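BH2851 (Bacillus halodurans, PDB 2GFG) is of unknown function but folds as a CYTH-domain antiparallel barrel, consistent with a putative adenylate cyclase or a related enzyme acting on triphosphates. Local coordinates at residues F19-I23 and C137-S141; I63-T67 and T79-K85; T67-P71 and A105-L109; D148-E152 and T179-R185. One frame throughout, in Å; residues are numbered along the deposited sequence.

Contact 1 of 4, residues F19-I23 and C137-S141; sequences FKRLI and CLDHS
F19 reaches from helix 16-25 to the backbone of strand 134-143, its ring arriving edge first at the link between L138 and D139. Its CG stands anti to the backbone N (chi1 -168°), which carries the ring off the helix and down to the strand: F19 CE1 lies 3.6 Å from L138 CB and equally 3.6 Å from D139 N, the latter close to the ring plane. The far corner, F19 CZ, comes 4.0 Å from H140 CB. The F19 and L138 side chains overlap as they pass, each heading for the other's backbone. One turn on, L22 adds a lighter touch, L22 CD1 to L138 CD2 at 4.2 Å. I23 meets the other methyl, with I23 CG1 4.0 Å from L138 CD1, so the leucine is shared by three helix residues. No hydrogen bond crosses. Y149 of the adjoining strand extends the ring cluster, meeting F19 and stacking on H140, whose NE2 bonds E147. D139 points the other way, to salt bridges with K182 and R126. Helix and strand run at 141°, their axes 10.1 Å apart, a helix laid against the outer wall of a CYTH barrel, with D139 turned to the inner side.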
# COMPACT_ATOMS: atom_id res chain seq x y z
N PHE A 19 -16.35 -4.10 -8.96
CA PHE A 19 -15.58 -4.87 -7.96
C PHE A 19 -16.28 -6.18 -7.64
O PHE A 19 -15.66 -7.24 -7.66
CB PHE A 19 -15.41 -4.05 -6.68
CG PHE A 19 -14.41 -4.62 -5.73
CD1 PHE A 19 -13.04 -4.40 -5.92
CD2 PHE A 19 -14.83 -5.33 -4.59
CE1 PHE A 19 -12.11 -4.87 -5.00
CE2 PHE A 19 -13.89 -5.81 -3.67
CZ PHE A 19 -12.53 -5.58 -3.88
N LYS A 20 -17.58 -6.09 -7.38
CA LYS A 20 -18.41 -7.26 -7.06
C LYS A 20 -18.48 -8.26 -8.25
O LYS A 20 -18.54 -9.48 -8.04
CB LYS A 20 -19.82 -6.81 -6.67
CG LYS A 20 -20.66 -7.87 -6.05
CD LYS A 20 -22.05 -7.32 -5.67
CE LYS A 20 -22.98 -8.43 -5.25
NZ LYS A 20 -23.29 -9.36 -6.38
N ARG A 21 -18.48 -7.72 -9.47
CA ARG A 21 -18.47 -8.56 -10.68
C ARG A 21 -17.13 -9.29 -10.84
O ARG A 21 -17.09 -10.46 -11.24
CB ARG A 21 -18.76 -7.72 -11.94
CG ARG A 21 -18.84 -8.53 -13.24
CD ARG A 21 -19.30 -7.68 -14.43
NE ARG A 21 -18.46 -6.48 -14.61
CZ ARG A 21 -17.22 -6.47 -15.13
NH1 ARG A 21 -16.62 -7.61 -15.48
NH2 ARG A 21 -16.57 -5.32 -15.27
N LEU A 22 -16.03 -8.58 -10.56
CA LEU A 22 -14.68 -9.15 -10.65
C LEU A 22 -14.45 -10.26 -9.64
O LEU A 22 -13.74 -11.21 -9.92
CB LEU A 22 -13.61 -8.06 -10.48
CG LEU A 22 -13.38 -7.14 -11.68
CD1 LEU A 22 -12.57 -5.94 -11.27
CD2 LEU A 22 -12.68 -7.90 -12.81
N ILE A 23 -15.01 -10.09 -8.44
CA ILE A 23 -14.97 -11.15 -7.40
C ILE A 23 -15.62 -12.42 -7.93
O ILE A 23 -15.09 -13.52 -7.75
CB ILE A 23 -15.69 -10.71 -6.08
CG1 ILE A 23 -14.90 -9.61 -5.38
CG2 ILE A 23 -15.89 -11.91 -5.12
CD1 ILE A 23 -15.68 -8.91 -4.26
N CYS A 137 -4.34 -8.03 -7.12
CA CYS A 137 -4.98 -7.73 -5.83
C CYS A 137 -6.33 -7.01 -6.01
O CYS A 137 -6.43 -6.07 -6.78
CB CYS A 137 -4.06 -6.87 -4.96
SG CYS A 137 -2.42 -7.61 -4.62
N LEU A 138 -7.37 -7.48 -5.28
CA LEU A 138 -8.66 -6.76 -5.19
C LEU A 138 -8.78 -6.11 -3.82
O LEU A 138 -8.91 -6.81 -2.82
CB LEU A 138 -9.85 -7.70 -5.43
CG LEU A 138 -10.12 -8.15 -6.89
CD1 LEU A 138 -11.21 -9.18 -6.90
CD2 LEU A 138 -10.51 -6.98 -7.77
N ASP A 139 -8.77 -4.77 -3.79
CA ASP A 139 -8.72 -4.00 -2.53
C ASP A 139 -9.97 -3.20 -2.29
O ASP A 139 -10.26 -2.26 -3.04
CB ASP A 139 -7.53 -3.03 -2.55
CG ASP A 139 -6.20 -3.73 -2.47
OD1 ASP A 139 -6.17 -4.96 -2.30
OD2 ASP A 139 -5.17 -3.03 -2.55
N HIS A 140 -10.67 -3.52 -1.21
CA HIS A 140 -11.77 -2.71 -0.72
C HIS A 140 -11.26 -2.00 0.53
O HIS A 140 -10.92 -2.64 1.53
CB HIS A 140 -12.99 -3.61 -0.40
CG HIS A 140 -14.10 -2.90 0.32
ND1 HIS A 140 -14.92 -3.53 1.23
CD2 HIS A 140 -14.50 -1.60 0.29
CE1 HIS A 140 -15.79 -2.67 1.71
NE2 HIS A 140 -15.55 -1.49 1.17
N SER A 141 -11.18 -0.67 0.46
CA SER A 141 -10.59 0.14 1.54
C SER A 141 -11.61 1.07 2.16
O SER A 141 -12.51 1.55 1.49
CB SER A 141 -9.41 0.96 1.00
OG SER A 141 -8.42 0.12 0.45

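Contact 2 of 4, residues I63-T67 and T79-K85; sequences IFTFT and TNQTLSK
F66 and Q81 form a hydrogen-bonded pair between strands running antiparallel at 144°, flanked by the non-hydrogen-bonded pairs T65-T82 and T67-N80. Q81 N gives a bond of 2.8 Å to F66 O, and F66 N answers to Q81 O. Further along, L83 N reaches F64 O at 3.0 Å in a nearly straight bond (179°), although it comes in well above the carbonyl plane. Beyond this a water takes over, accepting from F64 N and donating to L83 O at 2.7 Å. This is the hairpin of strands 63-71 and 76-83, two neighbouring staves of the CYTH barrel. On the face carrying F66 and L83, the packing is apolar: L83 CG lies 3.7 Å from F66 CB. The F66 ring swings out towards V102 of helix 101-108 because its CG is anti to the backbone N (chi1 -164°). The F64 ring leans on the start of the next helix, F64 CE1 being 4.1 Å from K85 CB. On the opposite face T67 and N80 stand next to each other with their polar ends turned alike; T67 OG1 donates to N80 OD1 at 2.7 Å, in the amide plane and on a lone pair. A valine in place of T67 would probably leave N80 OD1 without this donor and the amide freer to turn. N80 ND2 bonds E78, while on the other face Q81 NE2 reaches S99 O.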
# COMPACT_ATOMS: atom_id res chain seq x y z
N ILE A 63 0.16 -9.57 13.09
CA ILE A 63 1.54 -9.30 12.68
C ILE A 63 1.66 -7.84 12.24
O ILE A 63 0.89 -7.36 11.39
CB ILE A 63 1.99 -10.24 11.54
CG1 ILE A 63 2.11 -11.67 12.07
CG2 ILE A 63 3.36 -9.77 10.92
CD1 ILE A 63 2.24 -12.71 11.01
N PHE A 64 2.65 -7.15 12.82
CA PHE A 64 2.93 -5.75 12.51
C PHE A 64 4.17 -5.64 11.65
O PHE A 64 5.19 -6.29 11.92
CB PHE A 64 3.13 -4.95 13.79
CG PHE A 64 1.92 -4.90 14.64
CD1 PHE A 64 1.62 -5.94 15.51
CD2 PHE A 64 1.03 -3.82 14.55
CE1 PHE A 64 0.46 -5.90 16.29
CE2 PHE A 64 -0.10 -3.76 15.35
CZ PHE A 64 -0.40 -4.81 16.21
N THR A 65 4.09 -4.80 10.60
CA THR A 65 5.19 -4.60 9.67
C THR A 65 5.42 -3.10 9.42
O THR A 65 4.51 -2.38 8.97
CB THR A 65 4.92 -5.30 8.32
OG1 THR A 65 4.59 -6.68 8.56
CG2 THR A 65 6.15 -5.23 7.40
N PHE A 66 6.62 -2.63 9.75
CA PHE A 66 7.04 -1.25 9.51
C PHE A 66 7.59 -1.17 8.10
O PHE A 66 8.47 -1.93 7.74
CB PHE A 66 8.14 -0.88 10.54
CG PHE A 66 8.41 0.63 10.69
CD1 PHE A 66 7.40 1.59 10.48
CD2 PHE A 66 9.64 1.06 11.23
CE1 PHE A 66 7.64 2.94 10.70
CE2 PHE A 66 9.89 2.42 11.46
CZ PHE A 66 8.91 3.35 11.19
N THR A 67 7.03 -0.27 7.28
CA THR A 67 7.38 -0.22 5.84
C THR A 67 7.61 1.19 5.33
O THR A 67 6.77 2.08 5.51
CB THR A 67 6.28 -0.90 4.97
OG1 THR A 67 6.26 -2.30 5.25
CG2 THR A 67 6.56 -0.71 3.46
N THR A 79 11.23 -1.07 1.82
CA THR A 79 12.01 -1.58 2.94
C THR A 79 11.07 -1.99 4.05
O THR A 79 10.38 -1.13 4.64
CB THR A 79 13.01 -0.53 3.45
OG1 THR A 79 13.84 -0.11 2.37
CG2 THR A 79 13.90 -1.10 4.57
N ASN A 80 11.02 -3.30 4.33
CA ASN A 80 10.10 -3.87 5.32
C ASN A 80 10.84 -4.29 6.60
O ASN A 80 11.97 -4.81 6.53
CB ASN A 80 9.37 -5.08 4.73
CG ASN A 80 8.52 -4.73 3.52
OD1 ASN A 80 7.68 -3.82 3.58
ND2 ASN A 80 8.69 -5.47 2.43
N GLN A 81 10.19 -4.10 7.75
CA GLN A 81 10.75 -4.53 9.04
C GLN A 81 9.62 -4.98 9.96
O GLN A 81 8.66 -4.24 10.17
CB GLN A 81 11.52 -3.39 9.68
CG GLN A 81 12.28 -3.75 10.97
CD GLN A 81 12.93 -2.53 11.62
OE1 GLN A 81 13.24 -1.54 10.94
NE2 GLN A 81 13.10 -2.58 12.93
N THR A 82 9.75 -6.19 10.50
CA THR A 82 8.78 -6.73 11.46
C THR A 82 8.90 -6.01 12.79
O THR A 82 10.01 -5.76 13.27
CB THR A 82 9.00 -8.25 11.70
OG1 THR A 82 8.96 -8.95 10.46
CG2 THR A 82 7.91 -8.83 12.66
N LEU A 83 7.75 -5.69 13.39
CA LEU A 83 7.70 -5.07 14.72
C LEU A 83 6.89 -5.93 15.65
O LEU A 83 6.00 -6.65 15.22
CB LEU A 83 7.04 -3.70 14.65
CG LEU A 83 7.62 -2.63 13.75
CD1 LEU A 83 6.88 -1.32 14.01
CD2 LEU A 83 9.11 -2.45 13.97
N SER A 84 7.18 -5.83 16.95
CA SER A 84 6.31 -6.41 17.97
C SER A 84 5.16 -5.45 18.21
O SER A 84 5.21 -4.28 17.79
CB SER A 84 7.07 -6.65 19.27
OG SER A 84 7.60 -5.45 19.79
N LYS A 85 4.11 -5.95 18.87
CA LYS A 85 2.98 -5.12 19.29
C LYS A 85 3.46 -3.92 20.16
O LYS A 85 2.98 -2.80 19.99
CB LYS A 85 1.95 -5.97 20.06
CG LYS A 85 0.61 -5.26 20.32
CD LYS A 85 -0.35 -6.16 21.10
CE LYS A 85 -1.68 -5.46 21.37
NZ LYS A 85 -2.61 -6.31 22.20
O HOH W 1 4.53 -8.76 14.55

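Contact 3 of 4, residues T67-P71 and A105-L109; sequences TLKQP and ALRDL
L68 and Q70 pack against A105, L106 and L109 in a strand-to-helix contact on the outside of the barrel, where helix 101-108 lies over strand 63-71. It is mainly apolar, and no direct hydrogen bond joins the two segments. L68 carries the inner part. Its CG is anti to the backbone N (chi1 176°), sending both methyls out to the helix: L68 CD2 presses on A105 CB at 3.5 Å, tighter than usual for two carbons, and L68 CD1 lies 3.8 Å from L106 CD2. The small alanine lets the leucine come this close to the helix, while the L106 side chain crosses L68 obliquely. L109, just past the end of the helix, adds a looser touch, L109 CD1 to L68 CD2 at 4.4 Å. Q70 works the outer part with an extended chain. Its amide oxygen sits over the alanine methyl, Q70 OE1 to A105 CB at 3.7 Å, and its amide nitrogen spans the fork of the leucine, Q70 NE2 being 3.9 Å from L109 CD1 and no farther from L109 CD2. One N-H of that nitrogen goes to a water, which accepts from Q70 NE2 at 2.8 Å and donates to A105 O at 3.0 Å. K69, between the two contact residues, faces the other side of the strand and forms a salt bridge with E7. Around the contact, L55 of strand 54-60 touches both L68 and L106, L77 of strand 76-83 flanks Q70, and L109 O accepts from Q51.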
# COMPACT_ATOMS: atom_id res chain seq x y z
N THR A 67 7.03 -0.27 7.28
CA THR A 67 7.38 -0.22 5.84
C THR A 67 7.61 1.19 5.33
O THR A 67 6.77 2.08 5.51
CB THR A 67 6.28 -0.90 4.97
OG1 THR A 67 6.26 -2.30 5.25
CG2 THR A 67 6.56 -0.71 3.46
N LEU A 68 8.77 1.39 4.71
CA LEU A 68 9.06 2.59 3.95
C LEU A 68 8.99 2.26 2.45
O LEU A 68 9.40 1.17 2.03
CB LEU A 68 10.46 3.13 4.30
CG LEU A 68 10.97 4.35 3.51
CD1 LEU A 68 10.08 5.57 3.74
CD2 LEU A 68 12.41 4.67 3.89
N LYS A 69 8.40 3.17 1.67
CA LYS A 69 8.44 3.11 0.19
C LYS A 69 9.07 4.37 -0.29
O LYS A 69 8.65 5.45 0.09
CB LYS A 69 7.03 3.01 -0.39
CG LYS A 69 6.34 1.70 -0.15
CD LYS A 69 4.93 1.70 -0.75
CE LYS A 69 4.23 0.37 -0.51
NZ LYS A 69 2.90 0.28 -1.20
N GLN A 70 10.12 4.25 -1.13
CA GLN A 70 10.83 5.43 -1.68
C GLN A 70 11.12 5.23 -3.17
O GLN A 70 11.01 4.11 -3.68
CB GLN A 70 12.14 5.69 -0.90
CG GLN A 70 13.16 4.56 -0.97
CD GLN A 70 14.32 4.76 -0.01
OE1 GLN A 70 14.44 4.04 0.99
NE2 GLN A 70 15.17 5.76 -0.29
N PRO A 71 11.45 6.33 -3.89
CA PRO A 71 11.78 6.21 -5.32
C PRO A 71 12.98 5.28 -5.62
O PRO A 71 13.86 5.09 -4.78
CB PRO A 71 12.11 7.66 -5.72
CG PRO A 71 11.36 8.48 -4.77
CD PRO A 71 11.39 7.74 -3.47
N ALA A 105 17.06 4.14 6.49
CA ALA A 105 16.64 4.73 5.20
C ALA A 105 15.97 6.10 5.38
O ALA A 105 16.09 6.96 4.51
CB ALA A 105 15.71 3.79 4.48
N LEU A 106 15.24 6.29 6.49
CA LEU A 106 14.63 7.59 6.81
C LEU A 106 15.70 8.63 7.08
O LEU A 106 15.64 9.75 6.56
CB LEU A 106 13.69 7.48 8.03
CG LEU A 106 12.37 6.72 7.85
CD1 LEU A 106 11.64 6.64 9.17
CD2 LEU A 106 11.49 7.37 6.79
N ARG A 107 16.71 8.25 7.88
CA ARG A 107 17.83 9.14 8.19
C ARG A 107 18.70 9.44 6.96
O ARG A 107 19.20 10.55 6.82
CB ARG A 107 18.68 8.57 9.35
CG ARG A 107 17.95 8.63 10.71
CD ARG A 107 18.88 8.42 11.92
NE ARG A 107 19.01 6.99 12.29
CZ ARG A 107 19.05 6.51 13.56
NH1 ARG A 107 18.86 7.31 14.62
NH2 ARG A 107 19.19 5.20 13.75
N ASP A 108 18.81 8.47 6.03
CA ASP A 108 19.51 8.71 4.73
C ASP A 108 18.77 9.74 3.85
O ASP A 108 19.37 10.40 3.01
CB ASP A 108 19.69 7.40 3.95
CG ASP A 108 20.68 6.44 4.60
OD1 ASP A 108 21.39 6.84 5.56
OD2 ASP A 108 20.75 5.28 4.15
N LEU A 109 17.45 9.85 4.04
CA LEU A 109 16.62 10.85 3.32
C LEU A 109 16.51 12.21 4.08
O LEU A 109 15.77 13.09 3.64
CB LEU A 109 15.20 10.28 3.07
CG LEU A 109 15.11 9.08 2.11
CD1 LEU A 109 13.72 8.48 2.14
CD2 LEU A 109 15.49 9.48 0.68
O HOH W 2 17.01 6.15 1.78

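Contact 4 of 4, residues D148-E152 and T179-R185; sequences DYEIE and TENKIQR. With EDO (1,2-ethanediol), chain H.
D148, E150 and E152, alternate residues on one face of strand 146-155, meet K182 and R185 in a salt-bridge network at the start of helix 182-190. It lies in the interior of the CYTH barrel, the kind of charged tunnel that in related enzymes handles triphosphates and metal ions. Among the salt bridges, R185 holds D148 by its NE and NH2, one nitrogen to each oxygen: R185 NE to D148 OD2 at 3.0 Å and R185 NH2 to D148 OD1 at 3.2 Å, the carboxylate and guanidinium planes turned 60° apart. Y143 OH is a second partner of D148 OD2. E150 stretches in to place its OE1 between two cations, 2.8 Å from K182 NZ and at weak bonding distance from R185 NH1 and NH2. K182 NZ also meets E152 OE2 at 2.7 Å and, outside the segments, D139. Of the plain hydrogen bonds, R185 NH1 donates to E180 O at 3.1 Å in both the carbonyl and guanidinium planes, tying the arginine back to the loop before its helix. A leucine in place of R185 would probably leave D148 without its charged mate and the E180 carbonyl without this donor. A 1,2-ethanediol, probably from the crystallisation liquor, donates from O1 to E150 OE2 at 3.1 Å. No apolar pair crosses here; the closing touch is a methyl on a carboxylate oxygen, T179 CG2 to E150 OE2 at 3.4 Å.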
# COMPACT_ATOMS: atom_id res chain seq x y z
N ASP A 148 -13.68 2.87 -0.85
CA ASP A 148 -13.50 2.69 -2.31
C ASP A 148 -12.98 1.29 -2.66
O ASP A 148 -12.66 0.49 -1.78
CB ASP A 148 -12.58 3.80 -2.90
CG ASP A 148 -11.15 3.79 -2.30
OD1 ASP A 148 -10.61 2.70 -1.99
OD2 ASP A 148 -10.55 4.90 -2.24
N TYR A 149 -12.92 1.01 -3.96
CA TYR A 149 -12.55 -0.30 -4.48
C TYR A 149 -11.47 -0.14 -5.51
O TYR A 149 -11.47 0.83 -6.27
CB TYR A 149 -13.77 -0.99 -5.09
CG TYR A 149 -14.94 -1.09 -4.15
CD1 TYR A 149 -15.87 -0.04 -4.03
CD2 TYR A 149 -15.12 -2.21 -3.34
CE1 TYR A 149 -16.95 -0.12 -3.14
CE2 TYR A 149 -16.19 -2.30 -2.45
CZ TYR A 149 -17.09 -1.25 -2.35
OH TYR A 149 -18.13 -1.34 -1.47
N GLU A 150 -10.53 -1.09 -5.54
CA GLU A 150 -9.36 -0.97 -6.39
C GLU A 150 -8.81 -2.34 -6.81
O GLU A 150 -8.74 -3.26 -5.99
CB GLU A 150 -8.26 -0.19 -5.66
CG GLU A 150 -7.16 0.36 -6.57
CD GLU A 150 -5.99 0.96 -5.79
OE1 GLU A 150 -6.02 0.95 -4.54
OE2 GLU A 150 -5.03 1.42 -6.43
N ILE A 151 -8.44 -2.45 -8.08
CA ILE A 151 -7.72 -3.62 -8.59
C ILE A 151 -6.29 -3.18 -8.88
O ILE A 151 -6.06 -2.03 -9.28
CB ILE A 151 -8.40 -4.21 -9.88
CG1 ILE A 151 -7.83 -5.59 -10.19
CG2 ILE A 151 -8.24 -3.25 -11.10
CD1 ILE A 151 -8.56 -6.30 -11.34
N GLU A 152 -5.32 -4.05 -8.57
CA GLU A 152 -3.87 -3.74 -8.82
C GLU A 152 -3.15 -4.96 -9.33
O GLU A 152 -3.38 -6.05 -8.84
CB GLU A 152 -3.16 -3.27 -7.53
CG GLU A 152 -3.95 -2.28 -6.66
CD GLU A 152 -3.57 -2.37 -5.18
OE1 GLU A 152 -3.31 -3.50 -4.69
OE2 GLU A 152 -3.60 -1.33 -4.50
N THR A 179 -5.41 7.12 -10.72
CA THR A 179 -5.45 6.51 -9.40
C THR A 179 -4.16 6.74 -8.64
O THR A 179 -3.13 6.14 -8.95
CB THR A 179 -5.72 4.98 -9.52
OG1 THR A 179 -6.96 4.77 -10.19
CG2 THR A 179 -5.76 4.32 -8.13
N GLU A 180 -4.21 7.61 -7.64
CA GLU A 180 -3.08 7.82 -6.73
C GLU A 180 -3.07 6.71 -5.67
O GLU A 180 -4.03 5.96 -5.54
CB GLU A 180 -3.14 9.22 -6.09
CG GLU A 180 -4.32 9.45 -5.14
CD GLU A 180 -4.60 10.93 -4.87
OE1 GLU A 180 -3.65 11.75 -4.93
OE2 GLU A 180 -5.78 11.27 -4.60
N ASN A 181 -1.95 6.59 -4.96
CA ASN A 181 -1.79 5.56 -3.92
C ASN A 181 -2.78 5.72 -2.76
O ASN A 181 -3.25 6.81 -2.49
CB ASN A 181 -0.34 5.56 -3.40
CG ASN A 181 0.66 4.99 -4.43
OD1 ASN A 181 0.35 4.06 -5.17
ND2 ASN A 181 1.87 5.54 -4.44
N LYS A 182 -3.10 4.59 -2.08
CA LYS A 182 -4.04 4.59 -0.93
C LYS A 182 -3.71 5.70 0.06
O LYS A 182 -4.59 6.44 0.48
CB LYS A 182 -4.00 3.25 -0.20
CG LYS A 182 -4.78 2.16 -0.87
CD LYS A 182 -4.50 0.82 -0.23
CE LYS A 182 -5.27 -0.30 -0.90
NZ LYS A 182 -4.94 -0.44 -2.33
N ILE A 183 -2.43 5.78 0.43
CA ILE A 183 -1.95 6.79 1.37
C ILE A 183 -2.17 8.22 0.83
O ILE A 183 -2.45 9.15 1.60
CB ILE A 183 -0.43 6.56 1.73
CG1 ILE A 183 -0.01 7.46 2.87
CG2 ILE A 183 0.48 6.76 0.49
CD1 ILE A 183 1.33 7.09 3.46
N GLN A 184 -2.07 8.39 -0.49
CA GLN A 184 -2.31 9.70 -1.12
C GLN A 184 -3.81 9.98 -1.20
O GLN A 184 -4.25 11.11 -0.95
CB GLN A 184 -1.68 9.74 -2.51
CG GLN A 184 -0.17 9.49 -2.53
CD GLN A 184 0.63 10.66 -2.03
N ARG A 185 -4.61 8.94 -1.52
CA ARG A 185 -6.08 9.04 -1.47
C ARG A 185 -6.54 9.32 -0.04
O ARG A 185 -7.56 9.96 0.17
CB ARG A 185 -6.75 7.76 -1.99
CG ARG A 185 -6.48 7.45 -3.46
CD ARG A 185 -7.53 6.52 -4.07
NE ARG A 185 -7.78 5.31 -3.26
CZ ARG A 185 -7.10 4.16 -3.36
NH1 ARG A 185 -6.03 4.05 -4.15
NH2 ARG A 185 -7.46 3.12 -2.61
C1 EDO H . -2.10 1.21 -3.75
O1 EDO H . -2.85 2.23 -4.41
C2 EDO H . -0.88 1.81 -3.04
O2 EDO H . -0.92 1.57 -1.62

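Overall arrangement
All four contacts draw on one closed antiparallel sheet. Contacts 2 and 3 start from the same strand, 63-71, share T67, and have centres 14 Å apart; contact 1 lies on the opposite side of the chain's centre, its centre about 26 and 30 Å from theirs. Along the chain, contacts 2 and 3 are nested inside the loop closed by contact 1, and contact 4 follows in series. Contacts 1 and 4 touch, centres 12 Å apart, through neighbouring strands 134-143 and 146-155 and the D139-K182 salt bridge. Helices 16-25 and 101-108 thus cover the barrel outside, while helix 182-190 brings charged groups to its interior.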